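PDB 3O53: protein LRIM1 from Anopheles gambiae, which forms a heterodimer with the leucine-rich repeat protein APL1C that regulates complement-like immunity in the mosquito, and is represented here by its leucine-rich repeat domain. Local coordinates for residues L85-N90 / L104-N109; N90-L95 / N109-V114; Y182-Q187 / P208-A213; A204-E209 / L233-N238. One frame throughout, in Å; residues are numbered along the deposited sequence.

Contact 1: L85-N90 / L104-N109. With NAG (2-acetamido-2-deoxy-beta-D-glucopyranose), chain C.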
loop_
_atom_site.group_PDB
_atom_site.type_symbol
_atom_site.label_atom_id
_atom_site.label_comp_id
_atom_site.label_asym_id
_atom_site.label_seq_id
_atom_site.Cartn_x
_atom_site.Cartn_y
_atom_site.Cartn_z
ATOM N N LEU A 85 2.812 16.503 0.297
ATOM C CA LEU A 85 3.933 16.408 1.212
ATOM C C LEU A 85 4.805 15.257 0.774
ATOM O O LEU A 85 4.323 14.144 0.622
ATOM C CB LEU A 85 3.429 16.152 2.635
ATOM C CG LEU A 85 4.508 15.938 3.695
ATOM C CD1 LEU A 85 5.359 17.197 3.861
ATOM C CD2 LEU A 85 3.864 15.551 5.018
ATOM N N ASP A 86 6.090 15.514 0.578
ATOM C CA ASP A 86 7.021 14.451 0.232
ATOM C C ASP A 86 8.149 14.382 1.261
ATOM O O ASP A 86 8.965 15.291 1.353
ATOM C CB ASP A 86 7.588 14.694 -1.167
ATOM C CG ASP A 86 8.509 13.571 -1.638
ATOM O OD1 ASP A 86 8.991 12.779 -0.801
ATOM O OD2 ASP A 86 8.763 13.486 -2.856
ATOM N N LEU A 87 8.189 13.317 2.053
ATOM C CA LEU A 87 9.305 13.108 2.970
ATOM C C LEU A 87 9.993 11.776 2.698
ATOM O O LEU A 87 10.583 11.185 3.596
ATOM C CB LEU A 87 8.846 13.166 4.423
ATOM C CG LEU A 87 7.858 12.085 4.851
ATOM C CD1 LEU A 87 8.119 11.640 6.287
ATOM C CD2 LEU A 87 6.444 12.609 4.672
ATOM N N ASN A 88 9.910 11.311 1.455
ATOM C CA ASN A 88 10.637 10.124 1.024
ATOM C C ASN A 88 12.077 10.179 1.519
ATOM O O ASN A 88 12.721 11.230 1.465
ATOM C CB ASN A 88 10.654 10.016 -0.508
ATOM C CG ASN A 88 9.325 9.553 -1.093
ATOM O OD1 ASN A 88 8.429 9.113 -0.378
ATOM N ND2 ASN A 88 9.204 9.648 -2.416
ATOM N N ASN A 89 12.579 9.035 1.976
ATOM C CA ASN A 89 13.980 8.891 2.354
ATOM C C ASN A 89 14.355 9.783 3.529
ATOM O O ASN A 89 15.175 10.698 3.407
ATOM C CB ASN A 89 14.878 9.150 1.147
ATOM C CG ASN A 89 14.574 8.208 0.007
ATOM O OD1 ASN A 89 14.685 6.989 0.148
ATOM N ND2 ASN A 89 14.162 8.762 -1.124
ATOM N N ASN A 90 13.720 9.505 4.663
ATOM C CA ASN A 90 14.093 10.089 5.942
ATOM C C ASN A 90 14.025 8.982 6.989
ATOM O O ASN A 90 14.055 7.806 6.637
ATOM C CB ASN A 90 13.173 11.256 6.299
ATOM C CG ASN A 90 13.564 12.534 5.592
ATOM O OD1 ASN A 90 14.469 13.245 6.024
ATOM N ND2 ASN A 90 12.886 12.829 4.492
ATOM N N LEU A 104 0.572 12.072 -0.365
ATOM C CA LEU A 104 1.517 11.898 0.732
ATOM C C LEU A 104 2.579 10.890 0.308
ATOM O O LEU A 104 2.308 9.697 0.190
ATOM C CB LEU A 104 0.782 11.397 1.977
ATOM C CG LEU A 104 1.612 11.219 3.248
ATOM C CD1 LEU A 104 2.245 12.536 3.620
ATOM C CD2 LEU A 104 0.752 10.691 4.401
ATOM N N HIS A 105 3.776 11.387 0.045
ATOM C CA HIS A 105 4.904 10.543 -0.299
ATOM C C HIS A 105 5.758 10.377 0.935
ATOM O O HIS A 105 6.349 11.339 1.412
ATOM C CB HIS A 105 5.739 11.203 -1.391
ATOM C CG HIS A 105 5.118 11.128 -2.748
ATOM N ND1 HIS A 105 5.134 9.979 -3.509
ATOM C CD2 HIS A 105 4.460 12.057 -3.480
ATOM C CE1 HIS A 105 4.512 10.204 -4.652
ATOM N NE2 HIS A 105 4.093 11.456 -4.660
ATOM N N ALA A 106 5.834 9.165 1.459
ATOM C CA ALA A 106 6.594 8.942 2.685
ATOM C C ALA A 106 7.204 7.549 2.692
ATOM O O ALA A 106 7.215 6.870 3.714
ATOM C CB ALA A 106 5.711 9.152 3.906
ATOM N N ALA A 107 7.711 7.136 1.539
ATOM C CA ALA A 107 8.386 5.858 1.410
ATOM C C ALA A 107 9.764 5.940 2.055
ATOM O O ALA A 107 10.345 7.023 2.167
ATOM C CB ALA A 107 8.510 5.474 -0.086
ATOM N N ASN A 108 10.286 4.794 2.474
ATOM C CA ASN A 108 11.659 4.714 2.957
ATOM C C ASN A 108 11.891 5.558 4.196
ATOM O O ASN A 108 12.845 6.329 4.276
ATOM C CB ASN A 108 12.630 5.114 1.845
ATOM C CG ASN A 108 12.400 4.318 0.582
ATOM O OD1 ASN A 108 11.874 3.208 0.630
ATOM N ND2 ASN A 108 12.781 4.874 -0.554
ATOM N N ASN A 109 11.003 5.399 5.168
ATOM C CA ASN A 109 11.202 5.983 6.482
ATOM C C ASN A 109 11.200 4.875 7.546
ATOM O O ASN A 109 11.455 3.723 7.217
ATOM C CB ASN A 109 10.136 7.047 6.745
ATOM C CG ASN A 109 10.497 8.384 6.126
ATOM O OD1 ASN A 109 11.047 9.251 6.796
ATOM N ND2 ASN A 109 10.194 8.556 4.842
HETATM C C1 NAG C . 10.998 16.243 -3.985
HETATM C C2 NAG C . 10.192 15.920 -5.231
HETATM C C3 NAG C . 10.789 14.709 -5.930
HETATM C C4 NAG C . 12.285 14.888 -6.145
HETATM C C5 NAG C . 12.982 15.268 -4.849
HETATM C C6 NAG C . 14.455 15.556 -5.105
HETATM C C7 NAG C . 7.780 16.285 -5.236
HETATM C C8 NAG C . 6.479 15.773 -4.705
HETATM N N2 NAG C . 8.843 15.593 -4.846
HETATM O O3 NAG C . 10.107 14.494 -7.139
HETATM O O4 NAG C . 12.813 13.674 -6.599
HETATM O O5 NAG C . 12.364 16.409 -4.293
HETATM O O6 NAG C . 14.558 16.667 -5.971
HETATM O O7 NAG C . 7.827 17.272 -5.974
HETATM O O HOH W 1 6.792 7.900 -2.492
#

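Contact 2: N90-L95 / N109-V114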
loop_
_atom_site.group_PDB
_atom_site.type_symbol
_atom_site.label_atom_id
_atom_site.label_comp_id
_atom_site.label_asym_id
_atom_site.label_seq_id
_atom_site.Cartn_x
_atom_site.Cartn_y
_atom_site.Cartn_z
ATOM N N ASN A 90 13.720 9.505 4.663
ATOM C CA ASN A 90 14.093 10.089 5.942
ATOM C C ASN A 90 14.025 8.982 6.989
ATOM O O ASN A 90 14.055 7.806 6.637
ATOM C CB ASN A 90 13.173 11.256 6.299
ATOM C CG ASN A 90 13.564 12.534 5.592
ATOM O OD1 ASN A 90 14.469 13.245 6.024
ATOM N ND2 ASN A 90 12.886 12.829 4.492
ATOM N N TYR A 91 13.937 9.346 8.266
ATOM C CA TYR A 91 13.876 8.349 9.334
ATOM C C TYR A 91 12.654 8.527 10.211
ATOM O O TYR A 91 12.648 8.104 11.363
ATOM C CB TYR A 91 15.124 8.422 10.212
ATOM C CG TYR A 91 16.411 8.257 9.440
ATOM C CD1 TYR A 91 16.706 7.067 8.792
ATOM C CD2 TYR A 91 17.329 9.293 9.358
ATOM C CE1 TYR A 91 17.877 6.912 8.085
ATOM C CE2 TYR A 91 18.504 9.149 8.653
ATOM C CZ TYR A 91 18.773 7.956 8.018
ATOM O OH TYR A 91 19.942 7.810 7.314
ATOM N N VAL A 92 11.620 9.157 9.677
ATOM C CA VAL A 92 10.437 9.456 10.478
ATOM C C VAL A 92 9.793 8.188 11.039
ATOM O O VAL A 92 9.677 7.185 10.344
ATOM C CB VAL A 92 9.403 10.265 9.658
ATOM C CG1 VAL A 92 8.130 10.469 10.453
ATOM C CG2 VAL A 92 10.007 11.611 9.252
ATOM N N GLN A 93 9.384 8.246 12.305
ATOM C CA GLN A 93 8.688 7.141 12.952
ATOM C C GLN A 93 7.191 7.404 13.075
ATOM O O GLN A 93 6.388 6.492 12.909
ATOM C CB GLN A 93 9.289 6.878 14.339
ATOM C CG GLN A 93 10.767 6.520 14.290
ATOM C CD GLN A 93 11.337 6.192 15.657
ATOM O OE1 GLN A 93 11.033 6.859 16.640
ATOM N NE2 GLN A 93 12.175 5.163 15.720
ATOM N N GLU A 94 6.805 8.642 13.371
ATOM C CA GLU A 94 5.386 8.963 13.476
ATOM C C GLU A 94 5.077 10.227 12.696
ATOM O O GLU A 94 5.756 11.235 12.825
ATOM C CB GLU A 94 4.967 9.118 14.946
ATOM C CG GLU A 94 5.333 7.922 15.808
ATOM C CD GLU A 94 4.751 8.021 17.207
ATOM O OE1 GLU A 94 3.617 8.528 17.344
ATOM O OE2 GLU A 94 5.428 7.596 18.167
ATOM N N LEU A 95 4.025 10.173 11.900
ATOM C CA LEU A 95 3.732 11.230 10.949
ATOM C C LEU A 95 2.301 11.703 11.146
ATOM O O LEU A 95 1.390 10.890 11.247
ATOM C CB LEU A 95 3.930 10.681 9.524
ATOM C CG LEU A 95 3.462 11.490 8.316
ATOM C CD1 LEU A 95 4.176 12.828 8.292
ATOM C CD2 LEU A 95 3.714 10.687 7.019
ATOM N N ASN A 109 11.003 5.399 5.168
ATOM C CA ASN A 109 11.202 5.983 6.482
ATOM C C ASN A 109 11.200 4.875 7.546
ATOM O O ASN A 109 11.455 3.723 7.217
ATOM C CB ASN A 109 10.136 7.047 6.745
ATOM C CG ASN A 109 10.497 8.384 6.126
ATOM O OD1 ASN A 109 11.047 9.251 6.796
ATOM N ND2 ASN A 109 10.194 8.556 4.842
ATOM N N ASN A 110 10.958 5.232 8.809
ATOM C CA ASN A 110 10.798 4.252 9.894
ATOM C C ASN A 110 9.352 4.234 10.399
ATOM O O ASN A 110 9.106 3.943 11.571
ATOM C CB ASN A 110 11.674 4.608 11.110
ATOM C CG ASN A 110 13.161 4.588 10.813
ATOM O OD1 ASN A 110 13.582 4.466 9.662
ATOM N ND2 ASN A 110 13.969 4.723 11.874
ATOM N N ILE A 111 8.399 4.555 9.531
ATOM C CA ILE A 111 7.062 4.919 9.994
ATOM C C ILE A 111 6.275 3.749 10.571
ATOM O O ILE A 111 6.141 2.705 9.942
ATOM C CB ILE A 111 6.242 5.588 8.871
ATOM C CG1 ILE A 111 6.760 7.008 8.616
ATOM C CG2 ILE A 111 4.753 5.613 9.231
ATOM C CD1 ILE A 111 6.264 7.616 7.307
ATOM N N SER A 112 5.766 3.934 11.788
ATOM C CA SER A 112 4.873 2.971 12.402
ATOM C C SER A 112 3.512 3.592 12.729
ATOM O O SER A 112 2.602 2.877 13.137
ATOM C CB SER A 112 5.496 2.356 13.673
ATOM O OG SER A 112 5.762 3.357 14.646
ATOM N N ARG A 113 3.362 4.908 12.541
ATOM C CA ARG A 113 2.082 5.580 12.793
ATOM C C ARG A 113 1.868 6.724 11.794
ATOM O O ARG A 113 2.755 7.550 11.584
ATOM C CB ARG A 113 2.002 6.166 14.229
ATOM C CG ARG A 113 2.347 5.206 15.369
ATOM C CD ARG A 113 1.189 4.286 15.777
ATOM N NE ARG A 113 1.623 2.891 15.737
ATOM C CZ ARG A 113 1.873 2.114 16.784
ATOM N NH1 ARG A 113 1.713 2.539 18.030
ATOM N NH2 ARG A 113 2.268 0.872 16.568
ATOM N N VAL A 114 0.687 6.769 11.185
ATOM C CA VAL A 114 0.304 7.900 10.346
ATOM C C VAL A 114 -1.073 8.381 10.780
ATOM O O VAL A 114 -1.955 7.578 11.077
ATOM C CB VAL A 114 0.257 7.521 8.850
ATOM C CG1 VAL A 114 0.073 8.768 7.985
ATOM C CG2 VAL A 114 1.529 6.782 8.437
HETATM O O HOH W 2 5.508 4.678 17.004
#

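Contact 3: Y182-Q187 / P208-A213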
loop_
_atom_site.group_PDB
_atom_site.type_symbol
_atom_site.label_atom_id
_atom_site.label_comp_id
_atom_site.label_asym_id
_atom_site.label_seq_id
_atom_site.Cartn_x
_atom_site.Cartn_y
_atom_site.Cartn_z
ATOM N N TYR A 182 -0.846 -13.314 6.837
ATOM C CA TYR A 182 -1.206 -14.729 6.900
ATOM C C TYR A 182 -2.720 -14.921 6.916
ATOM O O TYR A 182 -3.214 -16.037 6.719
ATOM C CB TYR A 182 -0.567 -15.409 8.122
ATOM C CG TYR A 182 -1.256 -15.091 9.423
ATOM C CD1 TYR A 182 -2.205 -15.951 9.956
ATOM C CD2 TYR A 182 -0.955 -13.931 10.124
ATOM C CE1 TYR A 182 -2.838 -15.669 11.154
ATOM C CE2 TYR A 182 -1.586 -13.637 11.324
ATOM C CZ TYR A 182 -2.527 -14.508 11.831
ATOM O OH TYR A 182 -3.149 -14.217 13.022
ATOM N N ASP A 183 -3.460 -13.835 7.111
ATOM C CA ASP A 183 -4.920 -13.924 7.159
ATOM C C ASP A 183 -5.577 -12.666 6.602
ATOM O O ASP A 183 -5.142 -11.549 6.879
ATOM C CB ASP A 183 -5.379 -14.138 8.607
ATOM C CG ASP A 183 -6.869 -14.436 8.711
ATOM O OD1 ASP A 183 -7.346 -15.368 8.031
ATOM O OD2 ASP A 183 -7.564 -13.734 9.475
ATOM N N VAL A 184 -6.623 -12.850 5.810
ATOM C CA VAL A 184 -7.413 -11.730 5.323
ATOM C C VAL A 184 -8.875 -12.018 5.641
ATOM O O VAL A 184 -9.326 -13.151 5.537
ATOM C CB VAL A 184 -7.254 -11.537 3.791
ATOM C CG1 VAL A 184 -8.166 -10.430 3.286
ATOM C CG2 VAL A 184 -5.802 -11.229 3.425
ATOM N N LYS A 185 -9.619 -10.993 6.025
ATOM C CA LYS A 185 -11.046 -11.146 6.217
ATOM C C LYS A 185 -11.720 -9.826 5.900
ATOM O O LYS A 185 -11.049 -8.854 5.582
ATOM C CB LYS A 185 -11.354 -11.579 7.654
ATOM C CG LYS A 185 -11.082 -10.522 8.704
ATOM C CD LYS A 185 -11.473 -11.027 10.087
ATOM C CE LYS A 185 -11.449 -9.911 11.125
ATOM N NZ LYS A 185 -11.914 -10.372 12.468
ATOM N N GLY A 186 -13.046 -9.802 5.981
ATOM C CA GLY A 186 -13.810 -8.591 5.743
ATOM C C GLY A 186 -14.516 -8.628 4.406
ATOM O O GLY A 186 -13.947 -9.051 3.400
ATOM N N GLN A 187 -15.769 -8.191 4.397
ATOM C CA GLN A 187 -16.530 -8.083 3.161
ATOM C C GLN A 187 -16.808 -6.618 2.899
ATOM O O GLN A 187 -17.593 -6.000 3.601
ATOM C CB GLN A 187 -17.860 -8.832 3.270
ATOM C CG GLN A 187 -17.730 -10.277 3.692
ATOM C CD GLN A 187 -17.046 -11.129 2.646
ATOM O OE1 GLN A 187 -16.919 -10.728 1.488
ATOM N NE2 GLN A 187 -16.605 -12.314 3.047
ATOM N N PRO A 208 -13.699 -16.097 1.179
ATOM C CA PRO A 208 -14.868 -15.325 0.724
ATOM C C PRO A 208 -14.656 -13.822 0.787
ATOM O O PRO A 208 -15.329 -13.073 0.088
ATOM C CB PRO A 208 -15.973 -15.736 1.708
ATOM C CG PRO A 208 -15.533 -17.049 2.240
ATOM C CD PRO A 208 -14.037 -16.984 2.306
ATOM N N GLU A 209 -13.727 -13.394 1.629
ATOM C CA GLU A 209 -13.352 -11.991 1.719
ATOM C C GLU A 209 -12.951 -11.436 0.349
ATOM O O GLU A 209 -13.058 -10.234 0.099
ATOM C CB GLU A 209 -12.194 -11.825 2.708
ATOM C CG GLU A 209 -10.922 -12.582 2.325
ATOM C CD GLU A 209 -10.881 -14.027 2.834
ATOM O OE1 GLU A 209 -11.893 -14.514 3.390
ATOM O OE2 GLU A 209 -9.813 -14.670 2.687
ATOM N N PHE A 210 -12.496 -12.307 -0.545
ATOM C CA PHE A 210 -12.004 -11.849 -1.838
ATOM C C PHE A 210 -13.124 -11.476 -2.811
ATOM O O PHE A 210 -12.867 -10.970 -3.902
ATOM C CB PHE A 210 -11.015 -12.861 -2.431
ATOM C CG PHE A 210 -9.642 -12.753 -1.821
ATOM C CD1 PHE A 210 -8.711 -11.850 -2.325
ATOM C CD2 PHE A 210 -9.302 -13.507 -0.706
ATOM C CE1 PHE A 210 -7.442 -11.724 -1.745
ATOM C CE2 PHE A 210 -8.042 -13.390 -0.122
ATOM C CZ PHE A 210 -7.111 -12.490 -0.639
ATOM N N GLN A 211 -14.371 -11.680 -2.412
ATOM C CA GLN A 211 -15.464 -11.113 -3.190
ATOM C C GLN A 211 -15.349 -9.588 -3.107
ATOM O O GLN A 211 -15.832 -8.875 -3.984
ATOM C CB GLN A 211 -16.831 -11.595 -2.699
ATOM C CG GLN A 211 -17.947 -11.416 -3.741
ATOM C CD GLN A 211 -17.649 -12.116 -5.072
ATOM O OE1 GLN A 211 -16.911 -13.097 -5.119
ATOM N NE2 GLN A 211 -18.233 -11.609 -6.158
ATOM N N SER A 212 -14.684 -9.096 -2.060
ATOM C CA SER A 212 -14.382 -7.668 -1.948
ATOM C C SER A 212 -13.616 -7.166 -3.168
ATOM O O SER A 212 -13.640 -5.985 -3.471
ATOM C CB SER A 212 -13.550 -7.382 -0.698
ATOM O OG SER A 212 -14.288 -7.646 0.479
ATOM N N ALA A 213 -12.931 -8.067 -3.860
ATOM C CA ALA A 213 -12.159 -7.686 -5.042
ATOM C C ALA A 213 -12.719 -8.274 -6.337
ATOM O O ALA A 213 -12.001 -8.360 -7.337
ATOM C CB ALA A 213 -10.695 -8.104 -4.865
HETATM O O HOH W 3 -7.377 -15.316 3.959
#

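Contact 4: A204-E209 / L233-N238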
loop_
_atom_site.group_PDB
_atom_site.type_symbol
_atom_site.label_atom_id
_atom_site.label_comp_id
_atom_site.label_asym_id
_atom_site.label_seq_id
_atom_site.Cartn_x
_atom_site.Cartn_y
_atom_site.Cartn_z
ATOM N N ALA A 204 -2.716 -18.781 3.220
ATOM C CA ALA A 204 -2.992 -20.191 2.945
ATOM C C ALA A 204 -4.381 -20.413 2.329
ATOM O O ALA A 204 -4.620 -21.440 1.713
ATOM C CB ALA A 204 -2.872 -21.004 4.246
ATOM N N PHE A 205 -5.301 -19.470 2.525
ATOM C CA PHE A 205 -6.679 -19.641 2.053
ATOM C C PHE A 205 -7.159 -18.373 1.353
ATOM O O PHE A 205 -7.167 -17.297 1.941
ATOM C CB PHE A 205 -7.610 -19.960 3.235
ATOM C CG PHE A 205 -9.046 -20.206 2.841
ATOM C CD1 PHE A 205 -9.357 -20.935 1.701
ATOM C CD2 PHE A 205 -10.088 -19.740 3.633
ATOM C CE1 PHE A 205 -10.684 -21.178 1.347
ATOM C CE2 PHE A 205 -11.415 -19.982 3.287
ATOM C CZ PHE A 205 -11.708 -20.702 2.136
ATOM N N MET A 206 -7.544 -18.497 0.090
ATOM C CA MET A 206 -8.120 -17.372 -0.627
ATOM C C MET A 206 -9.627 -17.424 -0.410
ATOM O O MET A 206 -10.357 -18.044 -1.181
ATOM C CB MET A 206 -7.757 -17.451 -2.117
ATOM C CG MET A 206 -8.266 -16.296 -2.952
ATOM S SD MET A 206 -7.652 -16.413 -4.648
ATOM C CE MET A 206 -8.307 -14.900 -5.372
ATOM N N GLY A 207 -10.088 -16.782 0.661
ATOM C CA GLY A 207 -11.436 -17.004 1.162
ATOM C C GLY A 207 -12.488 -16.068 0.597
ATOM O O GLY A 207 -12.220 -15.332 -0.345
ATOM N N PRO A 208 -13.699 -16.097 1.179
ATOM C CA PRO A 208 -14.868 -15.325 0.724
ATOM C C PRO A 208 -14.656 -13.822 0.787
ATOM O O PRO A 208 -15.329 -13.073 0.088
ATOM C CB PRO A 208 -15.973 -15.736 1.708
ATOM C CG PRO A 208 -15.533 -17.049 2.240
ATOM C CD PRO A 208 -14.037 -16.984 2.306
ATOM N N GLU A 209 -13.727 -13.394 1.629
ATOM C CA GLU A 209 -13.352 -11.991 1.719
ATOM C C GLU A 209 -12.951 -11.436 0.349
ATOM O O GLU A 209 -13.058 -10.234 0.099
ATOM C CB GLU A 209 -12.194 -11.825 2.708
ATOM C CG GLU A 209 -10.922 -12.582 2.325
ATOM C CD GLU A 209 -10.881 -14.027 2.834
ATOM O OE1 GLU A 209 -11.893 -14.514 3.390
ATOM O OE2 GLU A 209 -9.813 -14.670 2.687
ATOM N N LEU A 233 -16.337 -17.777 -4.933
ATOM C CA LEU A 233 -15.802 -16.533 -5.468
ATOM C C LEU A 233 -16.146 -16.392 -6.950
ATOM O O LEU A 233 -16.088 -17.361 -7.700
ATOM C CB LEU A 233 -14.279 -16.493 -5.294
ATOM C CG LEU A 233 -13.720 -16.274 -3.887
ATOM C CD1 LEU A 233 -12.196 -16.369 -3.922
ATOM C CD2 LEU A 233 -14.169 -14.914 -3.328
ATOM N N ARG A 234 -16.498 -15.180 -7.360
ATOM C CA ARG A 234 -16.751 -14.872 -8.758
ATOM C C ARG A 234 -16.051 -13.570 -9.129
ATOM O O ARG A 234 -16.133 -12.587 -8.401
ATOM C CB ARG A 234 -18.254 -14.713 -9.002
ATOM C CG ARG A 234 -19.085 -15.931 -8.659
ATOM C CD ARG A 234 -18.921 -17.050 -9.677
ATOM N NE ARG A 234 -19.821 -18.162 -9.381
ATOM C CZ ARG A 234 -19.528 -19.170 -8.562
ATOM N NH1 ARG A 234 -18.350 -19.228 -7.955
ATOM N NH2 ARG A 234 -20.415 -20.129 -8.348
ATOM N N PHE A 235 -15.356 -13.558 -10.259
ATOM C CA PHE A 235 -14.789 -12.319 -10.765
ATOM C C PHE A 235 -15.578 -11.822 -11.968
ATOM O O PHE A 235 -16.454 -12.517 -12.466
ATOM C CB PHE A 235 -13.304 -12.507 -11.083
ATOM C CG PHE A 235 -12.462 -12.691 -9.847
ATOM C CD1 PHE A 235 -11.886 -11.599 -9.221
ATOM C CD2 PHE A 235 -12.295 -13.950 -9.284
ATOM C CE1 PHE A 235 -11.130 -11.756 -8.067
ATOM C CE2 PHE A 235 -11.541 -14.115 -8.123
ATOM C CZ PHE A 235 -10.958 -13.015 -7.519
ATOM N N SER A 236 -15.265 -10.612 -12.415
ATOM C CA SER A 236 -16.006 -9.948 -13.475
ATOM C C SER A 236 -15.232 -9.968 -14.782
ATOM O O SER A 236 -14.095 -10.434 -14.837
ATOM C CB SER A 236 -16.277 -8.494 -13.089
ATOM O OG SER A 236 -15.090 -7.723 -13.184
ATOM N N GLN A 237 -15.852 -9.440 -15.831
ATOM C CA GLN A 237 -15.217 -9.358 -17.141
ATOM C C GLN A 237 -14.110 -8.312 -17.173
ATOM O O GLN A 237 -13.373 -8.224 -18.148
ATOM C CB GLN A 237 -16.251 -9.033 -18.223
ATOM C CG GLN A 237 -16.738 -10.252 -18.987
ATOM C CD GLN A 237 -17.275 -9.899 -20.359
ATOM O OE1 GLN A 237 -17.108 -8.775 -20.833
ATOM N NE2 GLN A 237 -17.919 -10.861 -21.006
ATOM N N ASN A 238 -14.012 -7.506 -16.118
ATOM C CA ASN A 238 -12.944 -6.516 -16.003
ATOM C C ASN A 238 -11.578 -7.168 -15.864
ATOM O O ASN A 238 -10.559 -6.588 -16.224
ATOM C CB ASN A 238 -13.172 -5.628 -14.781
ATOM C CG ASN A 238 -14.343 -4.699 -14.951
ATOM O OD1 ASN A 238 -14.727 -4.368 -16.069
ATOM N ND2 ASN A 238 -14.919 -4.261 -13.836
#

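Contact 1: L85-N90 / L104-N109
Leu87 and Ala106 meet on the packed side of two adjacent leucine-rich repeats, Leu87 CD2 lying 3.6 Å from Ala106 CB. Just before them Leu85 and Leu104 run side by side into the core, both with CG anti to the backbone N (chi1 176° and -177°), which brings Leu85 CD2 to 3.7 Å from Leu104 CD1; branched leucines fill this interior. Where the strands end, asparagines take over, since a short amide can serve main-chain groups without strand partners. Asn109 ND2 gives a nearly straight bond of 2.9 Å to Leu87 O, while Asn90 ND2 reaches that same oxygen from the opposite face of its carbonyl plane. Asn88 OD1 takes the N-H of Ala107 at 2.8 Å.

The outer side is looser and wetter. A water in the plane of the His105 ring joins His105 ND1 to Asn88 OD1, and Asn108 ND2 donates to Asn89 OD1 from above its carbonyl plane. Asp86, by contrast, is buried beside the sugar: its OD2 accepts from N2 of the N-acetylglucosamine at 2.9 Å, and OD1 closes an Asx turn with Asn88 N. Strands 84-86 and 103-105 pair in parallel between strands 62-64 and 123-126, strand 91-97 packing beneath Leu85 and Leu104.

Contact 2: N90-L95 / N109-V114
Gln93 O is gripped by two N-H groups of the next coil, that of Ser112 at 2.9 Å and, more weakly, that of Arg113. Before it, Asn110 N donates to Val92 O, and Val92 N binds Asn109 OD1 at 2.9 Å, in the amide's carbonyl plane and on a lone pair. That oxygen is also packed against Val92 CB at 3.5 Å, and with Asn109 ND2 held by Leu87 O the amide is fixed at both ends. Asparagine suits this turn of the leucine-rich repeat solenoid, whose consecutive coils meet here, because its amide can accept and donate at once. Past the corner at Gln93 come the parallel bridges of Glu94 with Arg113 and Leu95 with Val114, where Leu95 N binds Arg113 O.

Inward, the branched residues close the core: Ile111 CD1 reaches Leu95 CD2 at 4.0 Å, and Val92 lies alongside Ile111. Outward, Glu94 and Arg113 run side by side through their aliphatic parts, their CG atoms 4.1 Å apart. The two charges do not meet: the arginine bends away, its NE binding Ser112 O and its NH2 making a long, weak ion pair with Asp137. Long, flexible polar chains suit such a surface. Strand 91-97 is the middle of three parallel strands, between 73-76 and 113-116, and Leu95 and Val114 both rest on Leu104 of strand 103-105.

Contact 3: Y182-Q187 / P208-A213
Glu209 lays its aliphatic part over Val184, Glu209 CG coming within 3.6 Å of Val184 CG1. Its CG sits between the backbone N and the carbonyl carbon (chi1 61°), and a second bend at chi2 (-88°) folds the chain back, so that the carboxylate stands beside the Val184 carbonyl. Glu209 OE2 is satisfied by Gly207 N and by a water at 2.8 Å, which also accepts from Val184 N. Glutamate fits because methylenes cover the valine while the acid end answers the N-H of Gly207 and a water.

In this leucine-rich repeat domain the strand 183-185 and the 3-10 turn 208-212 belong to the convex side of successive coils, where short strands and 3-10 turns link the strands of the concave sheet. Backbone bonds such as Ser212 N to Glu209 O, 2.9 Å, keep the turn wound. From the same turn Phe210 brings CE2 obliquely toward Val184 CB at 4.4 Å.

After the strand, Gly186 adopts backbone angles (phi 106°) that would jam a side chain against the preceding carbonyl. Its own oxygen lies 3.4 Å from Glu209 CB. The hydroxyl of Ser212, small enough to enter here, accepts from Val188 N, while the side chain of Gln187 curls over Pro208.

Contact 4: A204-E209 / L233-N238
Leu233 spreads its two methyl groups over the backbone of the turn that follows strand 205-206. Both close on Gly207 O, Leu233 CD2 at 3.6 Å, and Leu233 CD1 also stands 3.7 Å from Met206 O. Beneath it Met206 crosses at a slant, Met206 CG being 4.0 Å from Leu233 CD1. With every side-chain torsion close to 180° the methionine is fully stretched, and its methyl arrives at the edge of the Phe235 ring, near the ring plane, with Met206 CE 3.9 Å from Phe235 CZ. A long unbranched residue suits this place, since it spans from the strand to a ring contributed by the next coil of the leucine-rich repeat domain, on the side away from the main parallel strands.

The second shell consists of polar bonds that hold the backbone. Gly207 N meets the Glu209 carboxylate from above its plane, and Glu209 OE1 occupies the space beside Gly207 CA, which is why glycine suits the place. On the other segment Arg234 NH1 binds Leu233 O, and Asn261 ND2 serves the same oxygen. Strand 205-206 pairs in parallel with 228-229; segment 233-238 lies in the loop between 228-229 and strand 241-243, and helix 251-259 covers Leu233 and Phe235 through Phe257.

How the contacts relate
The contacts form two pairs in one solenoid. Contacts 1 and 2, with centres 9 Å apart, share Asn90 and Asn109 and follow the same two coils round a corner; Leu87 CD1 meets Val92 CG2 at 3.5 Å inside it. Contacts 3 and 4, 8 Å apart between centres, share Pro208 and Glu209, and Gln211 OE1 lies 3.1 Å from Arg234 N, probably as a hydrogen bond. The pairs lie on opposite sides of the chain's centre: contacts 1 and 3 are 29 Å apart between centres, with nearest atoms about 21 Å apart. The sugar touching Asp86 in contact 1 belongs to a protein-linked glycan rather than to a binding pocket.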